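Local coordinates for hypothetical protein (Methanosarcina mazei, PDB 2I1S), which is of unknown function but belongs to the plasmid pRiA4b ORF-3-like protein family, at residues 16-21 with 148-153; 45-50 with 111-116; 58-63 with 96-101; 155-160 with 166-171. All blocks are in the same frame, centred on the assembly; numbering follows the deposited sequence.

The four contacts illustrate how chemistry follows position in a fold built on one mixed sheet. Interaction 2 is the core example, with every touching residue buried and only apolar and aromatic groups meeting. Interaction 3 lies at the surface and relies on one amide and a water; it reaches the same sheet, since strands 100-105 and 111-122 are neighbours, and an R116-E100 salt bridge joins the two. Interactions 1 and 4 are partly buried and share helix 146-157, the first pairing it with a hairpin loop through apolar contact and a bridging water, the second with helix 165-172 through branched side chains. Interactions 3 and 4 are the most distant, their centres about 42 Å apart.

Interaction 1: residues 16-21 with 148-153; sequences KGITPQ and WGYEEM
This is a loop-to-helix contact, partly apolar and partly water-mediated, in which I18 and T19, in the turn between strands 7-15 and 22-29, meet Y150 and E151 on helix 146-157. I18 does the apolar work. Its CD1 reaches the Y150 ring obliquely, 4.0 Å from CD2, the two side chains crossing at about a right angle. Farther back along the same branch, I18 CG1 lies 4.0 Å from E151 CG. E151 is bent at its second torsion (chi2 -86°), which folds the carboxylate across I18 toward the backbone of T19. There T19 O and E151 OE2 stand 3.1 Å apart, two acceptors with no hydrogen bond between them, a proximity that may be somewhat unfavourable electrostatically. A water bridges the two residues and may offset this: it donates to T19 O at 2.8 Å and to E151 OE1 at 2.7 Å, and thereby ties the loop backbone to the helix. The loop continues into P20 through a cis peptide, and R137 holds the P20 carbonyl. Around the contact, P141 and F176 pack on Y150, M153 of the same helix touches helix 165-172, and K16 pairs through its backbone with Q112 on strand 111-122.

Interaction 2: residues 45-50 with 111-116; sequences MDWEDY and WQVKVR
W47 and W111 both carry CG beside the backbone N and opposite the carbonyl carbon (chi1 -75° and -57°), a setting that sends each indole from its own backbone into the space between the loop after helix 34-44 and strand 111-122. There W47 presents the far end of its six-membered ring. Its CZ2 lies over one face of the W111 indole, 4.1 Å from CG, and the planes are nearly parallel, 25° apart. The rings are slid so far that they barely overlap, with 5.3 Å between the W47 six-membered and W111 five-membered centroids. V113 meets the rim instead: its CG2 sits near the W47 plane, 3.8 Å from CH2. The opposite face of W47 is covered by M45 CB, 3.5 Å above the ring centre, just before D46 ends the helix in a Schellman motif. The indole N-H is spoken for by V140 O. Were W47 an alanine, V140 O would probably lose that donor and a gap would open between M45 and W111. Beyond the pair, Y105 and I41 also touch W47. With no hydrogen bond crossing between the segments, cohesion here rests on dispersion and the burial of apolar surface, as expected in a protein core.

Interaction 3: residues 58-63 with 96-101; sequences VNPKTG and LENKEA
N98 reaches across to V58 with its side-chain amide, and ND2 donates to V58 O at 2.8 Å. The bond is moderately bent, with an N-H...O angle of 149°, and the donor stands above the carbonyl plane. OD1, the amide's other end, merely packs against V58, 3.7 Å from CB; ND2 also lies 3.7 Å from P60 CD. The anti placement of CG relative to the backbone N (chi1 -163°) extends N98 toward its partner. One shell out, Y93 O accepts a second bond from ND2, so two carbonyls fix the amide's orientation, and Y93 also touches P60. A water accepts from V58 N at 3.0 Å and donates to E100 O, linking the ends of the two strands. Beyond V58, N59 O receives the N-H groups of T62 and G63, while N59 OD1 takes that of K61, which makes an Asx turn, here shaping the link between the adjacent antiparallel strands 53-58 and 65-69 of the mixed sheet.

Interaction 4: residues 155-160 with 166-171; sequences EVLKDS and EDTVLW
No flat group enters the meeting of V156 and L157 with T168 and V169, where branched side chains face one another; among the flat groups of these segments, the E155 carboxylate has its OE2 met by K158 NZ on the syn side, 25° out of plane. That salt bridge, 2.8 Å from NZ to OE2, lies within one segment, near the end of helix 146-157. The fold element is a helix-loop-helix unit, in which a short loop carries the chain into helix 165-172. V156 and T168 cross obliquely at its centre. T168 sets OG1 beside its own backbone N (chi1 -53°), where the hydroxyl bonds to E164 O, one turn earlier. The same torsion puts CG2 anti to that N, 3.8 Å from V156 CG1. Packing is tight here, with V156 CG1 3.5 Å from T168 CB and a doubtful 3.0 Å from its OG1. T168 CG2 also looks toward L157, 4.2 Å from its CG. An alanine at T168 is likely to deprive E164 O of its hydroxyl partner and to leave a gap beside V156 and L157. M153, one turn before L157, adds a further touch to T168, and L172 and Y165 flank L157. At the outer margin, L157 CD2 meets V169 CG2 at 3.9 Å.

Interaction 1: residues 16-21 with 148-153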
loop_
_atom_site.group_PDB
_atom_site.type_symbol
_atom_site.label_atom_id
_atom_site.label_comp_id
_atom_site.label_asym_id
_atom_site.label_seq_id
_atom_site.Cartn_x
_atom_site.Cartn_y
_atom_site.Cartn_z
ATOM N N LYS A 16 -5.907 3.069 -5.222
ATOM C CA LYS A 16 -6.627 3.884 -6.223
ATOM C C LYS A 16 -7.482 3.103 -7.212
ATOM O O LYS A 16 -7.111 2.024 -7.655
ATOM C CB LYS A 16 -5.636 4.631 -7.086
ATOM C CG LYS A 16 -4.957 5.777 -6.393
ATOM C CD LYS A 16 -4.046 6.436 -7.390
ATOM C CE LYS A 16 -4.838 6.851 -8.619
ATOM N NZ LYS A 16 -4.188 8.061 -9.216
ATOM N N GLY A 17 -8.611 3.707 -7.580
ATOM C CA GLY A 17 -9.466 3.247 -8.661
ATOM C C GLY A 17 -10.512 2.224 -8.274
ATOM O O GLY A 17 -11.282 1.811 -9.100
ATOM N N ILE A 18 -10.547 1.769 -7.045
ATOM C CA ILE A 18 -11.599 0.811 -6.646
ATOM C C ILE A 18 -12.506 1.534 -5.627
ATOM O O ILE A 18 -12.001 2.179 -4.688
ATOM C CB ILE A 18 -10.983 -0.507 -6.064
ATOM C CG1 ILE A 18 -10.590 -1.450 -7.197
ATOM C CG2 ILE A 18 -11.959 -1.271 -5.132
ATOM C CD1 ILE A 18 -9.316 -2.128 -6.896
ATOM N N THR A 19 -13.827 1.467 -5.851
ATOM C CA THR A 19 -14.789 1.964 -4.875
ATOM C C THR A 19 -15.808 0.840 -4.558
ATOM O O THR A 19 -16.111 0.003 -5.429
ATOM C CB THR A 19 -15.497 3.285 -5.296
ATOM O OG1 THR A 19 -16.193 3.058 -6.508
ATOM C CG2 THR A 19 -14.523 4.410 -5.518
ATOM N N PRO A 20 -16.276 0.763 -3.296
ATOM C CA PRO A 20 -15.771 1.483 -2.132
ATOM C C PRO A 20 -14.248 1.361 -1.944
ATOM O O PRO A 20 -13.622 0.392 -2.412
ATOM C CB PRO A 20 -16.510 0.805 -0.971
ATOM C CG PRO A 20 -17.747 0.300 -1.537
ATOM C CD PRO A 20 -17.456 -0.068 -2.959
ATOM N N GLN A 21 -13.673 2.309 -1.220
ATOM C CA GLN A 21 -12.236 2.384 -0.982
ATOM C C GLN A 21 -11.613 1.245 -0.136
ATOM O O GLN A 21 -12.130 0.852 0.883
ATOM C CB GLN A 21 -11.902 3.756 -0.410
ATOM C CG GLN A 21 -10.446 4.001 -0.201
ATOM C CD GLN A 21 -10.185 5.368 0.342
ATOM O OE1 GLN A 21 -10.506 5.670 1.488
ATOM N NE2 GLN A 21 -9.611 6.220 -0.479
ATOM N N TRP A 148 -9.503 -2.874 -13.038
ATOM C CA TRP A 148 -10.518 -3.386 -13.950
ATOM C C TRP A 148 -10.748 -4.878 -13.791
ATOM O O TRP A 148 -11.889 -5.284 -13.619
ATOM C CB TRP A 148 -10.245 -2.964 -15.404
ATOM C CG TRP A 148 -10.628 -1.488 -15.575
ATOM C CD1 TRP A 148 -9.884 -0.494 -16.166
ATOM C CD2 TRP A 148 -11.806 -0.848 -15.061
ATOM N NE1 TRP A 148 -10.549 0.709 -16.079
ATOM C CE2 TRP A 148 -11.729 0.520 -15.408
ATOM N N GLY A 149 -9.682 -5.677 -13.815
ATOM C CA GLY A 149 -9.793 -7.115 -13.592
ATOM C C GLY A 149 -10.452 -7.514 -12.276
ATOM O O GLY A 149 -11.313 -8.381 -12.242
ATOM N N TYR A 150 -10.027 -6.888 -11.180
ATOM C CA TYR A 150 -10.605 -7.155 -9.871
ATOM C C TYR A 150 -12.098 -6.762 -9.776
ATOM O O TYR A 150 -12.920 -7.549 -9.327
ATOM C CB TYR A 150 -9.762 -6.503 -8.759
ATOM C CG TYR A 150 -10.250 -6.820 -7.351
ATOM C CD1 TYR A 150 -10.256 -8.144 -6.882
ATOM C CD2 TYR A 150 -10.730 -5.811 -6.511
ATOM C CE1 TYR A 150 -10.701 -8.454 -5.619
ATOM C CE2 TYR A 150 -11.179 -6.103 -5.202
ATOM C CZ TYR A 150 -11.158 -7.433 -4.777
ATOM O OH TYR A 150 -11.585 -7.777 -3.540
ATOM N N GLU A 151 -12.461 -5.562 -10.217
ATOM C CA GLU A 151 -13.875 -5.184 -10.198
ATOM C C GLU A 151 -14.748 -6.114 -11.064
ATOM O O GLU A 151 -15.865 -6.429 -10.670
ATOM C CB GLU A 151 -14.080 -3.711 -10.559
ATOM C CG GLU A 151 -13.659 -2.741 -9.453
ATOM C CD GLU A 151 -14.742 -2.448 -8.382
ATOM O OE1 GLU A 151 -15.570 -3.343 -8.068
ATOM O OE2 GLU A 151 -14.761 -1.292 -7.851
ATOM N N GLU A 152 -14.255 -6.549 -12.222
ATOM C CA GLU A 152 -14.994 -7.513 -13.052
ATOM C C GLU A 152 -15.282 -8.817 -12.297
ATOM O O GLU A 152 -16.410 -9.284 -12.292
ATOM C CB GLU A 152 -14.250 -7.847 -14.345
ATOM C CG GLU A 152 -14.227 -6.745 -15.386
ATOM C CD GLU A 152 -13.276 -7.076 -16.558
ATOM O OE1 GLU A 152 -12.777 -8.243 -16.610
ATOM O OE2 GLU A 152 -13.030 -6.176 -17.419
ATOM N N MET A 153 -14.269 -9.411 -11.673
ATOM C CA MET A 153 -14.482 -10.545 -10.761
ATOM C C MET A 153 -15.569 -10.279 -9.682
ATOM O O MET A 153 -16.444 -11.100 -9.500
ATOM C CB MET A 153 -13.170 -10.942 -10.102
ATOM C CG MET A 153 -12.249 -11.734 -11.062
ATOM S SD MET A 153 -10.784 -12.522 -10.382
ATOM C CE MET A 153 -10.026 -11.225 -9.501
HETATM O O HOH W 1 -15.610 -2.739 -5.454
#

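Interaction 2: residues 45-50 with 111-116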
loop_
_atom_site.group_PDB
_atom_site.type_symbol
_atom_site.label_atom_id
_atom_site.label_comp_id
_atom_site.label_asym_id
_atom_site.label_seq_id
_atom_site.Cartn_x
_atom_site.Cartn_y
_atom_site.Cartn_z
ATOM N N MET A 45 -1.254 -5.047 2.599
ATOM C CA MET A 45 -1.985 -5.502 1.403
ATOM C C MET A 45 -1.918 -6.988 1.155
ATOM O O MET A 45 -2.486 -7.488 0.175
ATOM C CB MET A 45 -1.489 -4.761 0.162
ATOM C CG MET A 45 -1.849 -3.241 0.155
ATOM S SD MET A 45 -3.509 -2.719 0.646
ATOM C CE MET A 45 -3.181 -0.977 0.731
ATOM N N ASP A 46 -1.213 -7.712 2.016
ATOM C CA ASP A 46 -1.037 -9.150 1.842
ATOM C C ASP A 46 -0.524 -9.520 0.415
ATOM O O ASP A 46 -0.943 -10.504 -0.236
ATOM C CB ASP A 46 -2.333 -9.864 2.262
ATOM C CG ASP A 46 -2.155 -11.363 2.418
ATOM O OD1 ASP A 46 -0.983 -11.833 2.432
ATOM O OD2 ASP A 46 -3.199 -12.065 2.537
ATOM N N TRP A 47 0.405 -8.694 -0.064
ATOM C CA TRP A 47 1.074 -8.935 -1.325
ATOM C C TRP A 47 2.344 -9.785 -1.109
ATOM O O TRP A 47 2.765 -10.026 0.018
ATOM C CB TRP A 47 1.358 -7.599 -2.025
ATOM C CG TRP A 47 0.139 -6.956 -2.654
ATOM C CD1 TRP A 47 -1.001 -7.592 -3.094
ATOM C CD2 TRP A 47 -0.050 -5.556 -2.957
ATOM N NE1 TRP A 47 -1.877 -6.681 -3.623
ATOM C CE2 TRP A 47 -1.322 -5.428 -3.555
ATOM C CE3 TRP A 47 0.735 -4.403 -2.783
ATOM C CZ2 TRP A 47 -1.841 -4.186 -3.964
ATOM C CZ3 TRP A 47 0.204 -3.153 -3.189
ATOM C CH2 TRP A 47 -1.052 -3.070 -3.792
ATOM N N GLU A 48 2.959 -10.229 -2.197
ATOM C CA GLU A 48 3.965 -11.293 -2.139
ATOM C C GLU A 48 5.369 -10.835 -2.607
ATOM O O GLU A 48 6.317 -11.618 -2.667
ATOM C CB GLU A 48 3.479 -12.468 -2.995
ATOM C CG GLU A 48 2.392 -13.330 -2.413
ATOM C CD GLU A 48 2.870 -14.111 -1.241
ATOM O OE1 GLU A 48 4.079 -14.377 -1.140
ATOM O OE2 GLU A 48 2.046 -14.458 -0.389
ATOM N N ASP A 49 5.473 -9.564 -2.950
ATOM C CA ASP A 49 6.668 -8.982 -3.552
ATOM C C ASP A 49 7.218 -9.681 -4.810
ATOM O O ASP A 49 8.411 -9.886 -4.955
ATOM C CB ASP A 49 7.764 -8.721 -2.510
ATOM C CG ASP A 49 8.556 -7.467 -2.833
ATOM O OD1 ASP A 49 8.213 -6.762 -3.811
ATOM O OD2 ASP A 49 9.496 -7.160 -2.107
ATOM N N TYR A 50 6.329 -9.991 -5.742
ATOM C CA TYR A 50 6.691 -10.741 -6.940
ATOM C C TYR A 50 7.169 -9.813 -8.035
ATOM O O TYR A 50 7.878 -10.239 -8.975
ATOM C CB TYR A 50 5.430 -11.375 -7.516
ATOM C CG TYR A 50 4.878 -12.562 -6.776
ATOM C CD1 TYR A 50 5.717 -13.570 -6.352
ATOM C CD2 TYR A 50 3.496 -12.699 -6.575
ATOM C CE1 TYR A 50 5.208 -14.692 -5.694
ATOM C CE2 TYR A 50 2.964 -13.824 -5.943
ATOM C CZ TYR A 50 3.833 -14.809 -5.494
ATOM O OH TYR A 50 3.377 -15.934 -4.873
ATOM N N TRP A 111 -0.964 -1.634 -9.970
ATOM C CA TRP A 111 -1.582 -1.272 -8.698
ATOM C C TRP A 111 -0.959 -0.005 -8.197
ATOM O O TRP A 111 0.276 0.122 -8.171
ATOM C CB TRP A 111 -1.376 -2.372 -7.634
ATOM C CG TRP A 111 -1.893 -3.752 -8.035
ATOM C CD1 TRP A 111 -1.153 -4.886 -8.152
ATOM C CD2 TRP A 111 -3.256 -4.123 -8.334
ATOM N NE1 TRP A 111 -1.953 -5.938 -8.534
ATOM C CE2 TRP A 111 -3.249 -5.506 -8.640
ATOM C CE3 TRP A 111 -4.477 -3.418 -8.384
ATOM C CZ2 TRP A 111 -4.426 -6.216 -8.988
ATOM C CZ3 TRP A 111 -5.645 -4.105 -8.738
ATOM C CH2 TRP A 111 -5.614 -5.509 -9.023
ATOM N N GLN A 112 -1.810 0.906 -7.737
ATOM C CA GLN A 112 -1.345 2.183 -7.189
ATOM C C GLN A 112 -1.903 2.412 -5.829
ATOM O O GLN A 112 -3.119 2.344 -5.611
ATOM C CB GLN A 112 -1.719 3.325 -8.112
ATOM C CG GLN A 112 -0.967 3.282 -9.457
ATOM C CD GLN A 112 -1.453 4.331 -10.403
ATOM O OE1 GLN A 112 -2.648 4.524 -10.566
ATOM N NE2 GLN A 112 -0.530 5.025 -11.035
ATOM N N VAL A 113 -1.009 2.685 -4.900
ATOM C CA VAL A 113 -1.397 2.981 -3.547
ATOM C C VAL A 113 -1.076 4.452 -3.272
ATOM O O VAL A 113 0.055 4.866 -3.487
ATOM C CB VAL A 113 -0.656 2.083 -2.555
ATOM C CG1 VAL A 113 -1.055 2.457 -1.090
ATOM C CG2 VAL A 113 -0.893 0.595 -2.883
ATOM N N LYS A 114 -2.077 5.232 -2.844
ATOM C CA LYS A 114 -1.854 6.603 -2.363
ATOM C C LYS A 114 -1.345 6.533 -0.947
ATOM O O LYS A 114 -1.883 5.794 -0.096
ATOM C CB LYS A 114 -3.131 7.438 -2.365
ATOM C CG LYS A 114 -3.669 7.886 -3.689
ATOM C CD LYS A 114 -5.024 8.629 -3.424
ATOM C CE LYS A 114 -5.381 9.718 -4.484
ATOM N NZ LYS A 114 -6.215 9.163 -5.598
ATOM N N VAL A 115 -0.294 7.276 -0.677
ATOM C CA VAL A 115 0.274 7.289 0.686
ATOM C C VAL A 115 0.122 8.727 1.165
ATOM O O VAL A 115 0.610 9.665 0.531
ATOM C CB VAL A 115 1.766 6.822 0.738
ATOM C CG1 VAL A 115 2.261 6.781 2.170
ATOM C CG2 VAL A 115 1.963 5.454 0.037
ATOM N N ARG A 116 -0.624 8.905 2.237
ATOM C CA ARG A 116 -0.853 10.221 2.782
ATOM C C ARG A 116 -0.421 10.240 4.251
ATOM O O ARG A 116 -0.890 9.440 5.038
ATOM C CB ARG A 116 -2.329 10.595 2.604
ATOM C CG ARG A 116 -2.809 11.721 3.506
ATOM C CD ARG A 116 -2.692 13.083 2.826
ATOM N NE ARG A 116 -3.562 13.179 1.651
ATOM C CZ ARG A 116 -4.694 13.886 1.598
ATOM N NH1 ARG A 116 -5.127 14.586 2.655
ATOM N NH2 ARG A 116 -5.393 13.895 0.468
#

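Interaction 3: residues 58-63 with 96-101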
loop_
_atom_site.group_PDB
_atom_site.type_symbol
_atom_site.label_atom_id
_atom_site.label_comp_id
_atom_site.label_asym_id
_atom_site.label_seq_id
_atom_site.Cartn_x
_atom_site.Cartn_y
_atom_site.Cartn_z
ATOM N N VAL A 58 7.003 14.426 -4.780
ATOM C CA VAL A 58 7.679 15.736 -4.771
ATOM C C VAL A 58 8.788 15.803 -3.693
ATOM O O VAL A 58 8.555 15.475 -2.512
ATOM C CB VAL A 58 6.669 16.912 -4.545
ATOM C CG1 VAL A 58 7.388 18.192 -4.181
ATOM C CG2 VAL A 58 5.795 17.116 -5.768
ATOM N N ASN A 59 9.981 16.232 -4.100
ATOM C CA ASN A 59 11.079 16.434 -3.172
ATOM C C ASN A 59 10.995 17.855 -2.565
ATOM O O ASN A 59 11.065 18.839 -3.283
ATOM C CB ASN A 59 12.392 16.171 -3.914
ATOM C CG ASN A 59 13.643 16.406 -3.062
ATOM O OD1 ASN A 59 13.584 16.810 -1.897
ATOM N ND2 ASN A 59 14.798 16.160 -3.671
ATOM N N PRO A 60 10.798 17.960 -1.234
ATOM C CA PRO A 60 10.610 19.281 -0.605
ATOM C C PRO A 60 11.793 20.229 -0.729
ATOM O O PRO A 60 11.597 21.455 -0.678
ATOM C CB PRO A 60 10.371 18.958 0.871
ATOM C CG PRO A 60 10.776 17.513 1.060
ATOM C CD PRO A 60 10.687 16.844 -0.269
ATOM N N LYS A 61 13.007 19.693 -0.868
ATOM C CA LYS A 61 14.192 20.559 -1.082
ATOM C C LYS A 61 14.271 21.077 -2.518
ATOM O O LYS A 61 14.965 22.047 -2.766
ATOM C CB LYS A 61 15.517 19.855 -0.733
ATOM C CG LYS A 61 15.610 19.230 0.670
ATOM C CD LYS A 61 16.951 18.485 0.833
ATOM C CE LYS A 61 17.231 18.040 2.273
ATOM N NZ LYS A 61 16.078 17.419 2.974
ATOM N N THR A 62 13.581 20.430 -3.462
ATOM C CA THR A 62 13.644 20.862 -4.868
ATOM C C THR A 62 12.309 21.270 -5.500
ATOM O O THR A 62 12.302 22.026 -6.467
ATOM C CB THR A 62 14.349 19.824 -5.798
ATOM O OG1 THR A 62 13.548 18.644 -5.913
ATOM C CG2 THR A 62 15.734 19.463 -5.273
ATOM N N GLY A 63 11.191 20.772 -4.980
ATOM C CA GLY A 63 9.885 21.043 -5.604
ATOM C C GLY A 63 9.655 20.255 -6.897
ATOM O O GLY A 63 8.595 20.387 -7.534
ATOM N N LEU A 96 4.271 18.030 6.825
ATOM C CA LEU A 96 2.870 18.406 6.878
ATOM C C LEU A 96 2.413 19.281 5.680
ATOM O O LEU A 96 1.234 19.262 5.332
ATOM C CB LEU A 96 2.518 19.039 8.243
ATOM C CG LEU A 96 2.805 18.250 9.538
ATOM C CD1 LEU A 96 2.628 19.142 10.773
ATOM C CD2 LEU A 96 1.963 16.961 9.679
ATOM N N GLU A 97 3.307 20.037 5.039
ATOM C CA GLU A 97 2.946 20.587 3.715
ATOM C C GLU A 97 3.569 19.844 2.509
ATOM O O GLU A 97 3.743 20.432 1.436
ATOM C CB GLU A 97 3.138 22.109 3.595
ATOM C CG GLU A 97 4.544 22.608 3.809
ATOM C CD GLU A 97 4.750 23.135 5.206
ATOM O OE1 GLU A 97 4.513 22.383 6.183
ATOM O OE2 GLU A 97 5.151 24.310 5.324
ATOM N N ASN A 98 3.906 18.573 2.696
ATOM C CA ASN A 98 4.265 17.690 1.590
ATOM C C ASN A 98 3.926 16.279 2.022
ATOM O O ASN A 98 4.812 15.489 2.366
ATOM C CB ASN A 98 5.753 17.808 1.205
ATOM C CG ASN A 98 6.042 17.220 -0.178
ATOM O OD1 ASN A 98 5.361 17.565 -1.141
ATOM N ND2 ASN A 98 7.037 16.324 -0.279
ATOM N N LYS A 99 2.636 15.967 2.006
ATOM C CA LYS A 99 2.112 14.821 2.758
ATOM C C LYS A 99 1.822 13.542 1.965
ATOM O O LYS A 99 1.608 12.480 2.580
ATOM C CB LYS A 99 0.919 15.212 3.644
ATOM C CG LYS A 99 -0.189 16.002 2.985
ATOM C CD LYS A 99 -1.273 16.339 4.003
ATOM C CE LYS A 99 -0.683 16.782 5.355
ATOM N NZ LYS A 99 -1.713 16.967 6.457
ATOM N N GLU A 100 1.893 13.627 0.627
ATOM C CA GLU A 100 1.463 12.537 -0.247
ATOM C C GLU A 100 2.540 11.948 -1.194
ATOM O O GLU A 100 3.371 12.676 -1.727
ATOM C CB GLU A 100 0.214 12.969 -1.025
ATOM C CG GLU A 100 -0.739 11.808 -1.349
ATOM C CD GLU A 100 -2.123 12.298 -1.730
ATOM O OE1 GLU A 100 -2.216 13.070 -2.713
ATOM O OE2 GLU A 100 -3.115 11.908 -1.055
ATOM N N ALA A 101 2.510 10.623 -1.372
ATOM C CA ALA A 101 3.336 9.899 -2.350
ATOM C C ALA A 101 2.430 9.019 -3.175
ATOM O O ALA A 101 1.341 8.658 -2.737
ATOM C CB ALA A 101 4.338 9.004 -1.643
HETATM O O HOH W 2 4.131 14.277 -3.975
#

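Interaction 4: residues 155-160 with 166-171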
loop_
_atom_site.group_PDB
_atom_site.type_symbol
_atom_site.label_atom_id
_atom_site.label_comp_id
_atom_site.label_asym_id
_atom_site.label_seq_id
_atom_site.Cartn_x
_atom_site.Cartn_y
_atom_site.Cartn_z
ATOM N N GLU A 155 -18.051 -8.190 -9.751
ATOM C CA GLU A 155 -19.339 -8.066 -10.449
ATOM C C GLU A 155 -19.923 -9.450 -10.737
ATOM O O GLU A 155 -21.098 -9.708 -10.432
ATOM C CB GLU A 155 -19.209 -7.242 -11.746
ATOM C CG GLU A 155 -19.120 -5.749 -11.535
ATOM C CD GLU A 155 -20.381 -5.161 -10.877
ATOM O OE1 GLU A 155 -21.461 -5.115 -11.522
ATOM O OE2 GLU A 155 -20.290 -4.725 -9.710
ATOM N N VAL A 156 -19.104 -10.316 -11.327
ATOM C CA VAL A 156 -19.395 -11.755 -11.429
ATOM C C VAL A 156 -19.885 -12.362 -10.107
ATOM O O VAL A 156 -20.873 -13.101 -10.093
ATOM C CB VAL A 156 -18.161 -12.569 -11.937
ATOM C CG1 VAL A 156 -18.338 -14.051 -11.673
ATOM C CG2 VAL A 156 -17.901 -12.321 -13.419
ATOM N N LEU A 157 -19.223 -12.037 -8.997
ATOM C CA LEU A 157 -19.553 -12.659 -7.710
ATOM C C LEU A 157 -21.002 -12.415 -7.252
ATOM O O LEU A 157 -21.596 -13.248 -6.548
ATOM C CB LEU A 157 -18.524 -12.280 -6.626
ATOM C CG LEU A 157 -17.241 -13.126 -6.599
ATOM C CD1 LEU A 157 -16.311 -12.773 -5.415
ATOM C CD2 LEU A 157 -17.542 -14.648 -6.632
ATOM N N LYS A 158 -21.564 -11.295 -7.704
ATOM C CA LYS A 158 -22.919 -10.850 -7.365
ATOM C C LYS A 158 -24.011 -11.660 -8.060
ATOM O O LYS A 158 -25.192 -11.408 -7.852
ATOM C CB LYS A 158 -23.081 -9.375 -7.734
ATOM C CG LYS A 158 -22.008 -8.489 -7.171
ATOM C CD LYS A 158 -22.298 -7.024 -7.406
ATOM C CE LYS A 158 -21.123 -6.172 -6.920
ATOM N NZ LYS A 158 -21.319 -4.711 -7.156
ATOM N N ASP A 159 -23.602 -12.626 -8.885
ATOM C CA ASP A 159 -24.511 -13.373 -9.747
ATOM C C ASP A 159 -24.050 -14.823 -9.893
ATOM O O ASP A 159 -23.351 -15.165 -10.839
ATOM C CB ASP A 159 -24.597 -12.696 -11.123
ATOM C CG ASP A 159 -25.608 -13.358 -12.057
ATOM O OD1 ASP A 159 -26.115 -14.455 -11.738
ATOM O OD2 ASP A 159 -25.885 -12.777 -13.132
ATOM N N SER A 160 -24.476 -15.672 -8.958
ATOM C CA SER A 160 -24.139 -17.095 -8.956
ATOM C C SER A 160 -24.640 -17.847 -10.200
ATOM O O SER A 160 -24.374 -19.049 -10.368
ATOM C CB SER A 160 -24.612 -17.760 -7.655
ATOM O OG SER A 160 -25.968 -17.466 -7.393
ATOM N N GLU A 166 -18.462 -19.717 -11.486
ATOM C CA GLU A 166 -17.717 -20.839 -10.900
ATOM C C GLU A 166 -16.206 -20.738 -11.122
ATOM O O GLU A 166 -15.418 -21.139 -10.258
ATOM C CB GLU A 166 -18.258 -22.188 -11.411
ATOM C CG GLU A 166 -19.770 -22.414 -11.107
ATOM N N ASP A 167 -15.824 -20.180 -12.271
ATOM C CA ASP A 167 -14.437 -19.911 -12.595
ATOM C C ASP A 167 -13.871 -18.790 -11.745
ATOM O O ASP A 167 -12.686 -18.779 -11.436
ATOM C CB ASP A 167 -14.293 -19.555 -14.065
ATOM C CG ASP A 167 -14.485 -20.757 -14.975
ATOM O OD1 ASP A 167 -14.955 -20.549 -16.120
ATOM O OD2 ASP A 167 -14.167 -21.903 -14.557
ATOM N N THR A 168 -14.721 -17.840 -11.378
ATOM C CA THR A 168 -14.302 -16.692 -10.574
ATOM C C THR A 168 -14.086 -17.146 -9.132
ATOM O O THR A 168 -13.097 -16.796 -8.535
ATOM C CB THR A 168 -15.366 -15.578 -10.653
ATOM O OG1 THR A 168 -15.636 -15.303 -12.029
ATOM C CG2 THR A 168 -14.939 -14.276 -9.899
ATOM N N VAL A 169 -15.009 -17.957 -8.606
ATOM C CA VAL A 169 -14.892 -18.569 -7.271
ATOM C C VAL A 169 -13.618 -19.390 -7.154
ATOM O O VAL A 169 -12.929 -19.292 -6.131
ATOM C CB VAL A 169 -16.143 -19.430 -6.895
ATOM C CG1 VAL A 169 -15.936 -20.203 -5.584
ATOM C CG2 VAL A 169 -17.380 -18.529 -6.779
ATOM N N LEU A 170 -13.314 -20.175 -8.195
ATOM C CA LEU A 170 -12.122 -21.008 -8.227
ATOM C C LEU A 170 -10.863 -20.130 -8.184
ATOM O O LEU A 170 -9.912 -20.420 -7.449
ATOM C CB LEU A 170 -12.129 -21.955 -9.441
ATOM C CG LEU A 170 -11.100 -23.109 -9.442
ATOM C CD1 LEU A 170 -11.340 -24.169 -8.354
ATOM C CD2 LEU A 170 -11.004 -23.792 -10.816
ATOM N N TRP A 171 -10.925 -19.027 -8.937
ATOM C CA TRP A 171 -9.838 -18.065 -9.096
ATOM C C TRP A 171 -9.505 -17.398 -7.740
ATOM O O TRP A 171 -8.342 -17.371 -7.331
ATOM C CB TRP A 171 -10.209 -16.995 -10.165
ATOM C CG TRP A 171 -9.031 -16.291 -10.773
ATOM C CD1 TRP A 171 -8.567 -16.434 -12.054
ATOM C CD2 TRP A 171 -8.168 -15.310 -10.146
ATOM N NE1 TRP A 171 -7.475 -15.621 -12.264
ATOM C CE2 TRP A 171 -7.207 -14.920 -11.115
ATOM C CE3 TRP A 171 -8.136 -14.696 -8.880
ATOM C CZ2 TRP A 171 -6.190 -13.968 -10.838
ATOM C CZ3 TRP A 171 -7.118 -13.757 -8.600
ATOM C CH2 TRP A 171 -6.155 -13.415 -9.573
#